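Local coordinates for venom allergen-like (VAL) 4 protein (Schistosoma mansoni, PDB 4P27) that binds lipid as a glycosylated member of the CAP (SCP/TAPS) superfamily that lacks the prototypical CAP motifs, at residues I27-P31 / Y95-F100; A79-I84 / K132-I136; Y112-N118 / D144-Y150. All coordinates share one frame; numbering follows the deposited sequence.

Interaction 1: residues I27-P31 / Y95-F100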
# COMPACT_ATOMS: atom_id res chain seq x y z
N ILE A 27 7.33 13.38 3.48
CA ILE A 27 7.39 12.26 4.50
C ILE A 27 8.61 12.46 5.35
O ILE A 27 9.72 12.38 4.80
CB ILE A 27 7.57 10.87 3.83
CG1 ILE A 27 6.61 10.74 2.63
CG2 ILE A 27 7.50 9.73 4.85
CD1 ILE A 27 5.18 10.51 3.00
N PRO A 28 8.44 12.70 6.67
CA PRO A 28 9.57 13.09 7.53
C PRO A 28 10.71 12.06 7.49
O PRO A 28 10.47 10.84 7.63
CB PRO A 28 8.94 13.10 8.96
CG PRO A 28 7.52 13.63 8.67
CD PRO A 28 7.14 12.86 7.38
N GLY A 29 11.92 12.56 7.32
CA GLY A 29 13.15 11.75 7.47
C GLY A 29 13.31 10.82 6.26
O GLY A 29 14.13 9.94 6.29
N GLN A 30 12.53 10.98 5.20
CA GLN A 30 12.69 10.01 4.08
C GLN A 30 13.17 10.81 2.90
O GLN A 30 12.58 11.82 2.65
CB GLN A 30 11.32 9.33 3.72
CG GLN A 30 10.80 8.28 4.73
CD GLN A 30 11.82 7.19 5.01
OE1 GLN A 30 12.62 6.83 4.16
NE2 GLN A 30 11.76 6.63 6.21
N PRO A 31 14.16 10.32 2.11
CA PRO A 31 14.54 11.10 0.92
C PRO A 31 13.39 11.23 -0.07
O PRO A 31 12.56 10.34 -0.14
CB PRO A 31 15.70 10.29 0.31
CG PRO A 31 15.38 8.85 0.68
CD PRO A 31 14.80 8.98 2.11
N TYR A 95 6.91 4.36 8.00
CA TYR A 95 8.09 5.07 7.53
C TYR A 95 9.09 5.41 8.68
O TYR A 95 10.27 5.60 8.41
CB TYR A 95 7.70 6.37 6.77
CG TYR A 95 7.27 7.54 7.64
CD1 TYR A 95 8.20 8.27 8.40
CD2 TYR A 95 5.93 7.95 7.65
CE1 TYR A 95 7.79 9.37 9.15
CE2 TYR A 95 5.51 9.01 8.42
CZ TYR A 95 6.45 9.73 9.15
OH TYR A 95 6.00 10.82 9.89
N LYS A 96 8.61 5.45 9.93
CA LYS A 96 9.50 5.65 11.08
C LYS A 96 10.49 4.50 11.27
O LYS A 96 11.45 4.68 11.96
CB LYS A 96 8.71 5.82 12.34
CG LYS A 96 7.95 7.12 12.28
CD LYS A 96 6.77 7.18 13.23
CE LYS A 96 6.50 8.66 13.37
NZ LYS A 96 5.11 8.95 13.76
N ASN A 97 10.24 3.34 10.66
CA ASN A 97 11.04 2.19 10.89
C ASN A 97 11.97 1.98 9.76
O ASN A 97 12.75 1.03 9.78
CB ASN A 97 10.17 0.94 11.01
CG ASN A 97 9.09 1.05 12.08
OD1 ASN A 97 9.28 1.69 13.11
ND2 ASN A 97 7.95 0.43 11.84
N TYR A 98 11.86 2.80 8.71
CA TYR A 98 12.56 2.43 7.44
C TYR A 98 13.79 3.28 7.23
O TYR A 98 13.72 4.44 7.38
CB TYR A 98 11.62 2.53 6.24
CG TYR A 98 12.29 2.13 4.97
CD1 TYR A 98 12.83 0.81 4.80
CD2 TYR A 98 12.45 3.03 3.94
CE1 TYR A 98 13.43 0.43 3.66
CE2 TYR A 98 13.07 2.64 2.75
CZ TYR A 98 13.56 1.34 2.63
OH TYR A 98 14.21 0.98 1.50
N ASN A 99 14.95 2.68 6.95
CA ASN A 99 16.13 3.39 6.51
C ASN A 99 16.40 3.16 5.09
O ASN A 99 16.93 2.12 4.71
CB ASN A 99 17.38 2.97 7.33
CG ASN A 99 18.69 3.71 6.92
OD1 ASN A 99 18.86 4.22 5.83
ND2 ASN A 99 19.66 3.63 7.77
N PHE A 100 16.18 4.20 4.29
CA PHE A 100 16.34 4.07 2.86
C PHE A 100 17.81 3.79 2.47
O PHE A 100 18.12 2.95 1.57
CB PHE A 100 15.79 5.38 2.27
CG PHE A 100 15.79 5.43 0.79
CD1 PHE A 100 17.00 5.64 0.07
CD2 PHE A 100 14.60 5.28 0.09
CE1 PHE A 100 16.99 5.67 -1.31
CE2 PHE A 100 14.63 5.27 -1.30
CZ PHE A 100 15.80 5.51 -1.99
O HOH W 1 11.78 8.48 8.45
O HOH W 2 15.35 6.87 4.99
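The phenol ring of Y95 takes the CG2 methyl of I27 on one face: CG2 stands 3.8 Å from the ring centroid, 20° off its normal, a CH-pi contact displaced toward the CG end of the ring. The pyrrolidine of P28 lies against the far end of the same ring, its CD 3.7 Å from Y95 CZ, while water 1 sits at the ring edge in plane. The F100 ring likewise receives P31 CG over one face, at 3.6 Å from its centroid, in a second CH-pi contact. At the edge of the Y98 ring lies Q30 OE1.

Between these aromatic contacts the amide of Q30 enters the bend of 95-100, where the chain passes from a 3-10 turn into strand 98-99. The side chain is bent at chi2 (-54°), which turns the amide into this bend. Its NE2 gives a nearly straight hydrogen bond to Y98 O at 3.2 Å, with the acceptor in the amide plane but the donor above the carbonyl plane; a second bond, from NE2 to Y95 O, is weak. On the other side of the amide, water 2 donates to Q30 OE1 and accepts from F100 N, joining side chain to backbone at 2.9 Å each. Water 1 donates to P28 O and Y95 O. The buried amide is thus engaged at both its oxygen and its nitrogen.

A type II turn from I27 to Q30, closed by Q30 N to I27 O, presents these side chains together. The loop after helix 6-22 is thereby fastened to the turn leading into strand 98-99. Y112 of helix 110-115 touches I27, Q30 and Y95 alike, and D21 and V22 of helix 6-22 also adjoin I27.

Interaction 2: residues A79-I84 / K132-I136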
# COMPACT_ATOMS: atom_id res chain seq x y z
N ALA A 79 -4.91 -4.89 6.91
CA ALA A 79 -5.05 -4.12 8.17
C ALA A 79 -6.25 -4.70 8.94
O ALA A 79 -7.22 -5.19 8.34
CB ALA A 79 -5.20 -2.64 7.93
N ASP A 80 -6.12 -4.75 10.27
CA ASP A 80 -7.22 -5.31 11.07
C ASP A 80 -7.47 -4.14 12.00
O ASP A 80 -6.65 -3.89 12.84
CB ASP A 80 -6.77 -6.56 11.85
CG ASP A 80 -7.87 -7.05 12.89
OD1 ASP A 80 -9.04 -6.53 12.86
OD2 ASP A 80 -7.58 -8.01 13.66
N TYR A 81 -8.51 -3.33 11.74
CA TYR A 81 -8.55 -2.01 12.36
C TYR A 81 -9.97 -1.46 12.47
O TYR A 81 -10.84 -1.73 11.58
CB TYR A 81 -7.80 -0.98 11.53
CG TYR A 81 -6.63 -0.44 12.21
CD1 TYR A 81 -5.44 -1.18 12.20
CD2 TYR A 81 -6.66 0.81 12.82
CE1 TYR A 81 -4.31 -0.72 12.77
CE2 TYR A 81 -5.51 1.27 13.45
CZ TYR A 81 -4.35 0.48 13.40
OH TYR A 81 -3.17 0.81 13.96
N PRO A 82 -10.19 -0.63 13.51
CA PRO A 82 -11.60 -0.24 13.77
C PRO A 82 -12.07 0.76 12.68
O PRO A 82 -13.23 0.77 12.31
CB PRO A 82 -11.56 0.34 15.20
CG PRO A 82 -10.15 0.80 15.39
CD PRO A 82 -9.27 -0.14 14.56
N THR A 83 -11.14 1.52 12.09
CA THR A 83 -11.47 2.47 11.06
C THR A 83 -10.49 2.35 9.86
O THR A 83 -9.33 1.93 10.01
CB THR A 83 -11.47 3.91 11.60
OG1 THR A 83 -10.13 4.29 11.87
CG2 THR A 83 -12.28 4.07 13.04
N ILE A 84 -10.97 2.71 8.68
CA ILE A 84 -10.16 2.81 7.48
C ILE A 84 -9.02 3.83 7.56
O ILE A 84 -7.86 3.52 7.30
CB ILE A 84 -11.12 2.97 6.35
CG1 ILE A 84 -11.93 1.68 6.27
CG2 ILE A 84 -10.45 3.44 5.07
CD1 ILE A 84 -12.35 1.42 4.85
N LYS A 132 -16.13 -5.93 15.45
CA LYS A 132 -15.76 -4.63 15.89
C LYS A 132 -14.92 -3.95 14.77
O LYS A 132 -15.15 -2.78 14.45
CB LYS A 132 -14.94 -4.81 17.17
CG LYS A 132 -14.46 -3.50 17.78
CD LYS A 132 -13.81 -3.72 19.15
CE LYS A 132 -12.30 -3.47 19.15
NZ LYS A 132 -11.82 -2.51 18.08
N ASN A 133 -14.00 -4.71 14.14
CA ASN A 133 -13.04 -4.19 13.14
C ASN A 133 -13.35 -4.51 11.67
O ASN A 133 -14.17 -5.43 11.35
CB ASN A 133 -11.66 -4.69 13.55
CG ASN A 133 -11.18 -4.01 14.83
OD1 ASN A 133 -11.81 -3.08 15.32
ND2 ASN A 133 -10.07 -4.44 15.34
N TYR A 134 -12.66 -3.78 10.78
CA TYR A 134 -12.60 -4.09 9.35
C TYR A 134 -11.39 -5.01 9.21
O TYR A 134 -10.40 -4.82 9.89
CB TYR A 134 -12.33 -2.78 8.60
CG TYR A 134 -13.55 -1.89 8.50
CD1 TYR A 134 -14.62 -2.25 7.67
CD2 TYR A 134 -13.65 -0.71 9.24
CE1 TYR A 134 -15.73 -1.45 7.57
CE2 TYR A 134 -14.75 0.12 9.12
CZ TYR A 134 -15.78 -0.26 8.33
OH TYR A 134 -16.89 0.52 8.21
N LEU A 135 -11.51 -6.02 8.35
CA LEU A 135 -10.41 -6.56 7.58
C LEU A 135 -10.31 -5.74 6.27
O LEU A 135 -11.23 -5.73 5.48
CB LEU A 135 -10.70 -8.02 7.29
CG LEU A 135 -9.52 -8.71 6.53
CD1 LEU A 135 -8.16 -8.49 7.20
CD2 LEU A 135 -9.79 -10.17 6.56
N ILE A 136 -9.24 -4.96 6.13
CA ILE A 136 -8.92 -4.23 4.88
C ILE A 136 -7.77 -4.92 4.09
O ILE A 136 -6.73 -5.27 4.70
CB ILE A 136 -8.50 -2.84 5.24
CG1 ILE A 136 -9.60 -2.20 6.11
CG2 ILE A 136 -8.16 -2.03 3.97
CD1 ILE A 136 -9.05 -1.09 6.98
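A79 and I136 form a hydrogen-bonded antiparallel pair at the close-packed end of this strand pairing, with A79 N to I136 O at 2.9 Å and I136 N to A79 O at 3.0 Å. Y81 and Y134 make a second such pair, and D80 with L135 is the non-hydrogen-bonded pair between them. The N-to-C directions of the two short strands differ by 168°, close to exactly antiparallel. On the face bearing A79, Y134 and I136, the chain after P82 folds back over the sheet: I84 CG1 lies over one face of the Y134 ring and meets I136 CD1 at 4.1 Å. A87 of helix 84-93 touches both A79 and I136.

The other end is exposed and polar. N133 CG stands anti to its own carbonyl carbon (chi1 -69°), which lays the amide beside the P82 ring, pointing the same way, with OD1 3.4 Å from P82 CB. N133 ND2 gives D80 OD1 only a weak bond, the two planar groups being 77° apart, whereas K132 NZ reaches N133 OD1 at 2.8 Å.

Backbone bonds and apolar contacts therefore hold edge strand 75-81 to 133-141; at the exposed end the weak N133-D80 bond links side chains across, while K132 grips the N133 amide within 132-136.

Interaction 3: residues Y112-N118 / D144-Y150. With NAG (2-acetamido-2-deoxy-beta-D-glucopyranose), chain B.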
# COMPACT_ATOMS: atom_id res chain seq x y z
N TYR A 112 4.29 0.42 4.36
CA TYR A 112 4.85 1.68 3.85
C TYR A 112 5.60 1.54 2.52
O TYR A 112 5.34 2.26 1.52
CB TYR A 112 5.75 2.34 4.94
CG TYR A 112 6.53 3.49 4.33
CD1 TYR A 112 5.89 4.66 3.98
CD2 TYR A 112 7.89 3.34 4.01
CE1 TYR A 112 6.60 5.70 3.36
CE2 TYR A 112 8.61 4.38 3.42
CZ TYR A 112 7.94 5.54 3.08
OH TYR A 112 8.57 6.57 2.47
N LYS A 113 6.54 0.56 2.43
CA LYS A 113 7.29 0.38 1.21
C LYS A 113 6.42 0.07 -0.02
O LYS A 113 6.69 0.58 -1.10
CB LYS A 113 8.41 -0.71 1.33
CG LYS A 113 9.55 -0.37 2.30
CD LYS A 113 10.55 -1.56 2.37
CE LYS A 113 11.43 -1.60 1.12
NZ LYS A 113 12.51 -2.68 1.30
N GLN A 114 5.41 -0.77 0.16
CA GLN A 114 4.50 -1.07 -0.91
C GLN A 114 3.72 0.20 -1.32
O GLN A 114 3.45 0.38 -2.51
CB GLN A 114 3.51 -2.15 -0.46
CG GLN A 114 2.49 -2.46 -1.55
CD GLN A 114 3.17 -3.08 -2.83
OE1 GLN A 114 3.39 -4.28 -2.87
NE2 GLN A 114 3.42 -2.27 -3.86
N MET A 115 3.33 1.04 -0.34
CA MET A 115 2.56 2.27 -0.71
C MET A 115 3.39 3.23 -1.53
O MET A 115 2.85 3.89 -2.36
CB MET A 115 2.07 3.04 0.54
CG MET A 115 0.92 2.28 1.29
SD MET A 115 0.41 3.25 2.76
CE MET A 115 -0.45 4.52 1.98
N VAL A 116 4.71 3.29 -1.33
CA VAL A 116 5.53 4.23 -2.11
C VAL A 116 6.37 3.53 -3.21
O VAL A 116 7.29 4.11 -3.74
CB VAL A 116 6.46 5.10 -1.23
CG1 VAL A 116 5.65 6.08 -0.34
CG2 VAL A 116 7.48 4.27 -0.40
N TRP A 117 5.91 2.36 -3.62
CA TRP A 117 6.66 1.52 -4.54
C TRP A 117 6.56 2.14 -5.89
O TRP A 117 5.46 2.36 -6.45
CB TRP A 117 6.17 0.05 -4.53
CG TRP A 117 7.21 -0.79 -5.22
CD1 TRP A 117 7.21 -1.23 -6.54
CD2 TRP A 117 8.42 -1.27 -4.62
NE1 TRP A 117 8.40 -1.96 -6.80
CE2 TRP A 117 9.14 -1.99 -5.63
CE3 TRP A 117 8.97 -1.15 -3.32
CZ2 TRP A 117 10.40 -2.60 -5.37
CZ3 TRP A 117 10.22 -1.80 -3.07
CH2 TRP A 117 10.89 -2.49 -4.11
N ASN A 118 7.72 2.47 -6.45
CA ASN A 118 7.69 3.30 -7.68
C ASN A 118 7.13 2.62 -8.95
O ASN A 118 6.49 3.29 -9.77
CB ASN A 118 9.07 3.90 -7.97
CG ASN A 118 10.06 2.84 -8.46
OD1 ASN A 118 9.95 1.62 -8.14
ND2 ASN A 118 11.07 3.30 -9.18
N ASP A 144 5.83 -5.29 -4.77
CA ASP A 144 7.13 -4.81 -4.47
C ASP A 144 8.16 -5.95 -4.32
O ASP A 144 7.83 -7.11 -4.45
CB ASP A 144 7.06 -3.86 -3.27
CG ASP A 144 6.71 -4.49 -1.99
OD1 ASP A 144 6.55 -5.72 -1.90
OD2 ASP A 144 6.59 -3.69 -1.02
N SER A 145 9.40 -5.61 -3.99
CA SER A 145 10.42 -6.62 -3.74
C SER A 145 11.09 -6.18 -2.47
O SER A 145 10.63 -5.26 -1.77
CB SER A 145 11.41 -6.67 -4.93
OG SER A 145 12.19 -5.51 -4.97
N GLU A 146 12.20 -6.81 -2.15
CA GLU A 146 12.97 -6.42 -0.99
C GLU A 146 13.86 -5.19 -1.24
O GLU A 146 14.37 -4.69 -0.32
CB GLU A 146 13.93 -7.56 -0.57
CG GLU A 146 14.98 -7.92 -1.61
CD GLU A 146 15.81 -9.14 -1.17
OE1 GLU A 146 15.83 -9.50 0.05
OE2 GLU A 146 16.43 -9.76 -2.06
N ASP A 147 14.05 -4.74 -2.44
CA ASP A 147 14.77 -3.44 -2.72
C ASP A 147 14.16 -2.19 -2.14
O ASP A 147 13.10 -2.25 -1.40
CB ASP A 147 14.82 -3.20 -4.22
CG ASP A 147 15.54 -4.37 -4.93
OD1 ASP A 147 16.34 -4.98 -4.25
OD2 ASP A 147 15.26 -4.73 -6.09
N ARG A 148 14.84 -1.08 -2.47
CA ARG A 148 14.37 0.26 -2.08
C ARG A 148 13.15 0.58 -2.95
O ARG A 148 13.04 0.15 -4.13
CB ARG A 148 15.52 1.29 -2.23
CG ARG A 148 16.65 1.10 -1.19
CD ARG A 148 17.87 1.93 -1.64
NE ARG A 148 18.95 1.79 -0.65
CZ ARG A 148 19.83 0.78 -0.75
NH1 ARG A 148 19.76 -0.05 -1.77
NH2 ARG A 148 20.76 0.61 0.11
N PRO A 149 12.22 1.36 -2.41
CA PRO A 149 10.96 1.59 -3.18
C PRO A 149 11.03 2.46 -4.42
O PRO A 149 10.13 2.38 -5.28
CB PRO A 149 10.03 2.23 -2.15
CG PRO A 149 10.97 2.85 -1.11
CD PRO A 149 12.17 1.93 -1.05
N TYR A 150 12.07 3.30 -4.52
CA TYR A 150 12.19 4.31 -5.57
C TYR A 150 13.64 4.90 -5.69
O TYR A 150 14.49 4.69 -4.81
CB TYR A 150 11.18 5.46 -5.36
CG TYR A 150 11.27 6.15 -3.97
CD1 TYR A 150 12.26 7.09 -3.70
CD2 TYR A 150 10.33 5.85 -2.98
CE1 TYR A 150 12.35 7.69 -2.41
CE2 TYR A 150 10.38 6.46 -1.72
CZ TYR A 150 11.40 7.39 -1.45
OH TYR A 150 11.49 7.92 -0.16
C1 NAG B . 12.04 2.64 -9.87
C2 NAG B . 12.43 3.15 -11.27
C3 NAG B . 13.64 2.47 -11.83
C4 NAG B . 14.74 2.54 -10.80
C5 NAG B . 14.27 1.81 -9.56
C6 NAG B . 15.43 1.72 -8.60
C7 NAG B . 10.42 3.84 -12.32
C8 NAG B . 9.33 3.50 -13.26
N2 NAG B . 11.40 2.98 -12.24
O3 NAG B . 14.03 3.13 -13.03
O4 NAG B . 15.88 1.93 -11.31
O5 NAG B . 13.16 2.49 -9.01
O6 NAG B . 15.04 1.15 -7.37
O7 NAG B . 10.37 4.84 -11.67
O HOH W 3 11.26 6.06 1.80
O HOH W 4 12.16 0.22 -6.59
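W117 and P149 meet at the centre of this contact, where helix 110-115 of the CAP fold ends and the chain lies against the irregular loop that follows strand 133-141. The indole is sandwiched. D144 CB sits over one face, 3.5 Å from the centroid of the six-membered ring in a CH-pi contact, with S145 N over the same face; the opposite face carries P149 O and water 4, both offset toward the rim. D147 O approaches the indole edge in plane. With CG anti to the backbone N (chi1 -165°), W117 brings its ring back to the loop although its CB points away from it.

The D144 carboxylate stands steeply to the indole, its plane 72° off, but is stacked on the Q114 amide with planes 19° apart. Q114 OE1 accepts from D144 N at 3.3 Å. V116 and P149 lie side by side, pointing the same way, and V116 CG2 also meets the Y150 ring edge in plane. The side chains of Y112 and Y150 cross at about a right angle; water 3 bridges their hydroxyls, and Y150 OH also bonds P31 O.

K113, its chain bent at chi3, extends along the loop to give D147 O a hydrogen bond of 2.8 Å and E146 O a weak one; N103 OD1 is a further partner of its NZ. S145 OG accepts from D147 N, an ST turn that shapes this bend.

At the far end N118 N donates to P149 O at 2.7 Å, nearly along the C=O axis. Water 4 lies within hydrogen-bonding distance of R148 O, N118 OD1 and O6 of the N-acetylglucosamine, whose C1 is covalently attached to N118 ND2 at 1.4 Å.

From the N terminus, the loop after helix 6-22 enters interaction 1 at 27-31 and is met at 95-100, closing a 63-residue excursion. Within that excursion 79-84 opens interaction 2, which closes only at 132-136, so the two cross. Interaction 3 begins at 112-118, inside the span of interaction 2, and ends beyond it at 144-150, crossing it too; interactions 1 and 3 follow in series. These last two touch through F100 O with R148 NE and through the meeting rings of F100 and Y150, joining both loops beside helix 110-115. Interaction 2 lies apart at the sheet edge, its centre about 23 Å from that of interaction 3.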